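Local atomic coordinates of envelope glycoprotein (Bourbon virus, PDB entry 5ZKX), a protein that probably fuses the viral envelope with a host cell membrane, as a gp64-like class III fusion glycoprotein that ends in a trimeric postfusion form. Residues Glu244-Ser248 and Gly249-Leu253; Glu261-Asn265 and Asn266-Pro270. One frame throughout, in Å; residues are numbered along the deposited sequence.

Both contacts lie in connections of one mixed sheet, their centres about 11 Å apart. Contact 1 comes first along the chain, in the link between strands 241-245 and 250-252; strand 256-260 follows, and contact 2 then fills the loop leading to strand 271-272, outermost within this chain. Strand 250-252 lies between 256-260 and 271-272, so the 261-270 loop must pass over its beginning. There the two contacts touch: Leu268 CD2 packs 3.6 Å from Ser248 CB, and Pro270 CB sits 3.5 Å from Phe250 CG. Two connections, separated by the turn between strands 250-252 and 256-260, are thereby packed together, contact 1 the more buried and contact 2 at the surface.

Contact 1 (Glu244-Ser248 and Gly249-Leu253); sequences EFPSS and GFICL
Phe245, Pro246 and Ile251 pack together across the short connection that joins strand 241-245, outermost in the mixed sheet within this chain, to strand 250-252, which lies between 256-260 and 271-272. The Phe245 ring is placed by its first torsion, which sets CG anti to the backbone N (chi1 -155°) and carries the ring back over the loop. CE2 then lies 3.5 Å from Gly249 CA, while on the other flank of the ring CD1 meets Ile251 CG2 at 3.7 Å; both approaches are oblique. Gly249 has a positive phi of 63°, a conformation that suits glycine. Tyr258 and Asn260 of strand 256-260 also pack against Phe245. The Pro246 ring points at the second segment with two atoms: CD rests 3.6 Å from Ile251 CB, and CG sits 3.2 Å from the carbonyl oxygen of Phe250. Side chains of the two halves thus meet by apolar packing, while the backbones of Phe245, Gly249 and Ile251 bond to neighbouring strands. Ile251 keeps an extended chain, CG1 anti to its N and CD1 anti again at chi2, which brings CD1 to 3.5 Å from Glu244 O.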
ATOM      1  N   GLU A 244     -17.886   2.868  -3.223  1.00 25.05           N
ATOM      2  CA  GLU A 244     -19.100   2.259  -3.744  1.00 28.74           C
ATOM      3  C   GLU A 244     -20.292   2.765  -2.937  1.00 27.40           C
ATOM      4  O   GLU A 244     -20.377   2.517  -1.730  1.00 26.28           O
ATOM      5  CB  GLU A 244     -18.991   0.738  -3.665  1.00 26.78           C
ATOM      6  CG  GLU A 244     -19.873  -0.031  -4.609  1.00 27.27           C
ATOM      7  CD  GLU A 244     -19.579  -1.516  -4.565  1.00 35.30           C
ATOM      8  OE1 GLU A 244     -18.415  -1.901  -4.803  1.00 33.62           O
ATOM      9  OE2 GLU A 244     -20.507  -2.298  -4.273  1.00 42.78           O
ATOM     10  N   PHE A 245     -21.197   3.481  -3.593  1.00 27.18           N
ATOM     11  CA  PHE A 245     -22.362   4.015  -2.893  1.00 31.01           C
ATOM     12  C   PHE A 245     -23.386   2.906  -2.666  1.00 33.97           C
ATOM     13  O   PHE A 245     -23.780   2.229  -3.621  1.00 34.72           O
ATOM     14  CB  PHE A 245     -22.987   5.162  -3.677  1.00 32.57           C
ATOM     15  CG  PHE A 245     -23.769   6.118  -2.827  1.00 29.89           C
ATOM     16  CD1 PHE A 245     -23.205   6.680  -1.697  1.00 31.21           C
ATOM     17  CD2 PHE A 245     -25.068   6.455  -3.156  1.00 35.57           C
ATOM     18  CE1 PHE A 245     -23.920   7.557  -0.911  1.00 28.59           C
ATOM     19  CE2 PHE A 245     -25.791   7.334  -2.373  1.00 33.93           C
ATOM     20  CZ  PHE A 245     -25.215   7.886  -1.249  1.00 31.88           C
ATOM     21  N   PRO A 246     -23.853   2.708  -1.431  1.00 39.90           N
ATOM     22  CA  PRO A 246     -24.601   1.488  -1.104  1.00 36.72           C
ATOM     23  C   PRO A 246     -26.049   1.499  -1.561  1.00 39.14           C
ATOM     24  O   PRO A 246     -26.499   2.411  -2.261  1.00 43.92           O
ATOM     25  CB  PRO A 246     -24.514   1.441   0.424  1.00 37.85           C
ATOM     26  CG  PRO A 246     -24.502   2.879   0.813  1.00 38.61           C
ATOM     27  CD  PRO A 246     -23.722   3.600  -0.267  1.00 37.14           C
ATOM     28  N   SER A 247     -26.781   0.463  -1.150  1.00 53.90           N
ATOM     29  CA  SER A 247     -28.174   0.306  -1.552  1.00 58.88           C
ATOM     30  C   SER A 247     -29.045   1.437  -1.016  1.00 50.66           C
ATOM     31  O   SER A 247     -29.783   2.081  -1.770  1.00 47.89           O
ATOM     32  CB  SER A 247     -28.692  -1.048  -1.065  1.00 64.06           C
ATOM     33  OG  SER A 247     -28.266  -1.297   0.265  1.00 65.38           O
ATOM     34  N   SER A 248     -28.970   1.694   0.286  1.00 33.35           N
ATOM     35  CA  SER A 248     -29.878   2.617   0.954  1.00 31.45           C
ATOM     36  C   SER A 248     -29.448   4.077   0.856  1.00 30.09           C
ATOM     37  O   SER A 248     -30.079   4.934   1.483  1.00 39.28           O
ATOM     38  CB  SER A 248     -30.023   2.219   2.422  1.00 44.58           C
ATOM     39  OG  SER A 248     -28.764   1.855   2.963  1.00 40.69           O
ATOM     40  N   GLY A 249     -28.404   4.384   0.093  1.00 20.83           N
ATOM     41  CA  GLY A 249     -27.975   5.759  -0.062  1.00 21.25           C
ATOM     42  C   GLY A 249     -27.502   6.399   1.228  1.00 23.27           C
ATOM     43  O   GLY A 249     -27.878   7.532   1.546  1.00 26.14           O
ATOM     44  N   PHE A 250     -26.684   5.673   1.985  1.00 21.76           N
ATOM     45  CA  PHE A 250     -26.110   6.190   3.224  1.00 18.91           C
ATOM     46  C   PHE A 250     -24.848   5.395   3.511  1.00 17.97           C
ATOM     47  O   PHE A 250     -24.919   4.180   3.715  1.00 17.00           O
ATOM     48  CB  PHE A 250     -27.105   6.075   4.381  1.00 17.32           C
ATOM     49  CG  PHE A 250     -26.748   6.906   5.583  1.00 14.34           C
ATOM     50  CD1 PHE A 250     -27.446   6.762   6.769  1.00 19.71           C
ATOM     51  CD2 PHE A 250     -25.720   7.832   5.527  1.00 20.37           C
ATOM     52  CE1 PHE A 250     -27.126   7.520   7.882  1.00 21.08           C
ATOM     53  CE2 PHE A 250     -25.392   8.597   6.636  1.00 23.45           C
ATOM     54  CZ  PHE A 250     -26.098   8.440   7.815  1.00 21.94           C
ATOM     55  N   ILE A 251     -23.699   6.069   3.512  1.00 22.53           N
ATOM     56  CA  ILE A 251     -22.421   5.411   3.760  1.00 25.11           C
ATOM     57  C   ILE A 251     -21.523   6.381   4.512  1.00 28.26           C
ATOM     58  O   ILE A 251     -21.579   7.597   4.305  1.00 29.46           O
ATOM     59  CB  ILE A 251     -21.756   4.925   2.447  1.00 29.23           C
ATOM     60  CG1 ILE A 251     -20.513   4.084   2.748  1.00 27.34           C
ATOM     61  CG2 ILE A 251     -21.417   6.103   1.536  1.00 24.41           C
ATOM     62  CD1 ILE A 251     -19.762   3.631   1.516  1.00 24.64           C
ATOM     63  N   CYS A 252     -20.699   5.836   5.405  1.00 30.13           N
ATOM     64  CA  CYS A 252     -19.741   6.619   6.174  1.00 25.67           C
ATOM     65  C   CYS A 252     -18.336   6.126   5.871  1.00 23.45           C
ATOM     66  O   CYS A 252     -18.038   4.940   6.046  1.00 22.76           O
ATOM     67  CB  CYS A 252     -20.025   6.530   7.674  1.00 24.12           C
ATOM     68  SG  CYS A 252     -21.308   7.650   8.262  1.00 30.14           S
ATOM     69  N   LEU A 253     -17.489   7.031   5.409  1.00 22.72           N
ATOM     70  CA  LEU A 253     -16.056   6.807   5.304  1.00 22.71           C
ATOM     71  C   LEU A 253     -15.369   7.344   6.549  1.00 21.65           C
ATOM     72  O   LEU A 253     -15.996   8.001   7.384  1.00 20.86           O
ATOM     73  CB  LEU A 253     -15.525   7.482   4.040  1.00 24.38           C
ATOM     74  CG  LEU A 253     -16.175   7.099   2.711  1.00 20.25           C
ATOM     75  CD1 LEU A 253     -15.479   7.806   1.557  1.00 22.99           C
ATOM     76  CD2 LEU A 253     -16.154   5.596   2.516  1.00 21.24           C
TER

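Contact 2 (Glu261-Asn265 and Asn266-Pro270); sequences EKQKN and NLLHP
Gln263 and Asn266 meet at the mouth of a tight bend, where one ordered water bridges two backbone amides. Water 1 accepts hydrogen bonds from Gln263 N at 2.8 Å and Asn265 N at 2.9 Å, and it reaches Asn266 OD1 only weakly, donating a bond of 3.4 Å. The CG of Asn266 stands beside its own backbone N, anti to the carbonyl carbon (chi1 -65°); this swings CG toward Gln263, and the rotation of the amide puts Asn266 OD1 3.2 Å from Gln263 CA. The side-chain amides of Gln263 and Asn266 are tilted 33° from each other, with no hydrogen bond between them.

The bend has the backbone shape of a type I beta turn, Lys264 and Asn265 at its corners, with Gln263 CA and Asn266 CA 4.7 Å apart. It stands in the loop between strands 256-260 and 271-272 of the mixed sheet. Lys259 NZ, from the first of these strands, hydrogen-bonds Asn266 O, and Glu261 OE1 is hydrogen-bonded to Thr33 OG1.

Apolar contact comes from Leu268, whose side chain crosses that of Gln263 at about a right angle. Both methyls reach the glutamine's aliphatic part: Leu268 CD1 lies 3.8 Å from Gln263 CG, and Leu268 CD2 is 4.0 Å from the same carbon.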
ATOM      1  N   GLU A 261     -30.171  12.432   0.011  1.00 62.47           N
ATOM      2  CA  GLU A 261     -31.517  12.965   0.132  1.00 67.32           C
ATOM      3  C   GLU A 261     -32.446  12.097  -0.707  1.00 66.34           C
ATOM      4  O   GLU A 261     -32.002  11.397  -1.621  1.00 73.28           O
ATOM      5  CB  GLU A 261     -31.556  14.427  -0.309  1.00 65.29           C
ATOM      6  CG  GLU A 261     -31.032  15.384   0.752  1.00 65.20           C
ATOM      7  CD  GLU A 261     -30.079  16.420   0.192  1.00 72.26           C
ATOM      8  OE1 GLU A 261     -29.173  16.857   0.933  1.00 77.37           O
ATOM      9  OE2 GLU A 261     -30.238  16.795  -0.987  1.00 70.23           O
ATOM     10  N   LYS A 262     -33.749  12.144  -0.405  1.00 51.16           N
ATOM     11  CA  LYS A 262     -34.591  11.006  -0.766  1.00 55.56           C
ATOM     12  C   LYS A 262     -34.056   9.800  -0.004  1.00 57.71           C
ATOM     13  O   LYS A 262     -33.326   8.986  -0.581  1.00 62.57           O
ATOM     14  CB  LYS A 262     -34.634  10.729  -2.278  1.00 57.98           C
ATOM     15  CG  LYS A 262     -35.332  11.788  -3.111  1.00 64.43           C
ATOM     16  CD  LYS A 262     -36.832  11.748  -2.897  1.00 56.22           C
ATOM     17  CE  LYS A 262     -37.328  13.058  -2.316  1.00 54.25           C
ATOM     18  NZ  LYS A 262     -38.747  12.967  -1.875  1.00 55.00           N
ATOM     19  N   GLN A 263     -34.441   9.679   1.276  1.00 51.39           N
ATOM     20  CA  GLN A 263     -33.704   9.129   2.420  1.00 49.84           C
ATOM     21  C   GLN A 263     -32.993  10.213   3.217  1.00 45.90           C
ATOM     22  O   GLN A 263     -32.143   9.907   4.057  1.00 47.43           O
ATOM     23  CB  GLN A 263     -32.674   8.075   2.007  1.00 48.11           C
ATOM     24  CG  GLN A 263     -33.205   6.658   1.991  1.00 53.77           C
ATOM     25  CD  GLN A 263     -33.455   6.156   0.588  1.00 58.81           C
ATOM     26  OE1 GLN A 263     -32.620   6.324  -0.303  1.00 52.66           O
ATOM     27  NE2 GLN A 263     -34.611   5.537   0.380  1.00 66.55           N
ATOM     28  N   LYS A 264     -33.339  11.479   2.977  1.00 41.08           N
ATOM     29  CA  LYS A 264     -32.976  12.520   3.933  1.00 37.10           C
ATOM     30  C   LYS A 264     -33.820  12.421   5.200  1.00 42.84           C
ATOM     31  O   LYS A 264     -33.299  12.542   6.314  1.00 45.54           O
ATOM     32  CB  LYS A 264     -33.131  13.903   3.300  1.00 38.69           C
ATOM     33  CG  LYS A 264     -33.089  15.042   4.310  1.00 42.59           C
ATOM     34  CD  LYS A 264     -32.938  16.397   3.637  1.00 46.20           C
ATOM     35  CE  LYS A 264     -32.852  17.512   4.665  1.00 52.34           C
ATOM     36  NZ  LYS A 264     -32.369  18.791   4.071  1.00 55.35           N
ATOM     37  N   ASN A 265     -35.126  12.199   5.048  1.00 45.95           N
ATOM     38  CA  ASN A 265     -36.055  12.118   6.168  1.00 41.26           C
ATOM     39  C   ASN A 265     -36.203  10.705   6.721  1.00 47.80           C
ATOM     40  O   ASN A 265     -37.083  10.472   7.557  1.00 46.39           O
ATOM     41  CB  ASN A 265     -37.433  12.645   5.754  1.00 41.41           C
ATOM     42  CG  ASN A 265     -37.502  14.159   5.744  1.00 43.39           C
ATOM     43  OD1 ASN A 265     -37.955  14.766   4.774  1.00 39.59           O
ATOM     44  ND2 ASN A 265     -37.052  14.779   6.828  1.00 48.90           N
ATOM     45  N   ASN A 266     -35.380   9.762   6.273  1.00 45.43           N
ATOM     46  CA  ASN A 266     -35.449   8.383   6.731  1.00 37.34           C
ATOM     47  C   ASN A 266     -34.329   8.100   7.724  1.00 42.10           C
ATOM     48  O   ASN A 266     -33.220   8.629   7.596  1.00 38.27           O
ATOM     49  CB  ASN A 266     -35.357   7.411   5.553  1.00 39.21           C
ATOM     50  CG  ASN A 266     -36.545   7.515   4.616  1.00 42.57           C
ATOM     51  OD1 ASN A 266     -36.389   7.758   3.422  1.00 45.47           O
ATOM     52  ND2 ASN A 266     -37.741   7.330   5.158  1.00 50.83           N
ATOM     53  N   LEU A 267     -34.629   7.264   8.716  1.00 36.12           N
ATOM     54  CA  LEU A 267     -33.645   6.835   9.706  1.00 33.82           C
ATOM     55  C   LEU A 267     -33.013   5.532   9.232  1.00 32.00           C
ATOM     56  O   LEU A 267     -33.689   4.503   9.141  1.00 32.64           O
ATOM     57  CB  LEU A 267     -34.295   6.656  11.076  1.00 31.08           C
ATOM     58  CG  LEU A 267     -34.847   7.906  11.757  1.00 34.38           C
ATOM     59  CD1 LEU A 267     -35.788   7.520  12.888  1.00 32.66           C
ATOM     60  CD2 LEU A 267     -33.713   8.775  12.272  1.00 35.08           C
ATOM     61  N   LEU A 268     -31.716   5.571   8.936  1.00 43.90           N
ATOM     62  CA  LEU A 268     -31.014   4.409   8.415  1.00 43.92           C
ATOM     63  C   LEU A 268     -29.665   4.274   9.096  1.00 42.27           C
ATOM     64  O   LEU A 268     -28.998   5.275   9.374  1.00 45.19           O
ATOM     65  CB  LEU A 268     -30.799   4.508   6.896  1.00 49.60           C
ATOM     66  CG  LEU A 268     -31.965   4.938   6.007  1.00 53.50           C
ATOM     67  CD1 LEU A 268     -31.767   6.364   5.526  1.00 43.62           C
ATOM     68  CD2 LEU A 268     -32.108   3.989   4.829  1.00 57.69           C
ATOM     69  N   HIS A 269     -29.268   3.040   9.361  1.00 34.60           N
ATOM     70  CA  HIS A 269     -27.878   2.768   9.691  1.00 39.41           C
ATOM     71  C   HIS A 269     -27.047   2.929   8.425  1.00 33.25           C
ATOM     72  O   HIS A 269     -27.349   2.279   7.416  1.00 35.22           O
ATOM     73  CB  HIS A 269     -27.716   1.359  10.260  1.00 32.62           C
ATOM     74  CG  HIS A 269     -28.460   1.133  11.539  1.00 37.29           C
ATOM     75  ND1 HIS A 269     -28.984   2.164  12.288  1.00 32.60           N
ATOM     76  CD2 HIS A 269     -28.760  -0.007  12.205  1.00 35.96           C
ATOM     77  CE1 HIS A 269     -29.579   1.669  13.359  1.00 34.57           C
ATOM     78  NE2 HIS A 269     -29.457   0.355  13.332  1.00 36.58           N
ATOM     79  N   PRO A 270     -26.023   3.777   8.413  1.00 25.78           N
ATOM     80  CA  PRO A 270     -25.201   3.913   7.210  1.00 22.58           C
ATOM     81  C   PRO A 270     -24.269   2.728   7.044  1.00 23.34           C
ATOM     82  O   PRO A 270     -24.021   1.956   7.972  1.00 30.78           O
ATOM     83  CB  PRO A 270     -24.411   5.198   7.466  1.00 24.08           C
ATOM     84  CG  PRO A 270     -24.282   5.247   8.934  1.00 28.88           C
ATOM     85  CD  PRO A 270     -25.551   4.657   9.497  1.00 27.10           C
TER
HETATM   86  O   HOH W   1     -36.368  11.040   2.725  1.00 35.44           O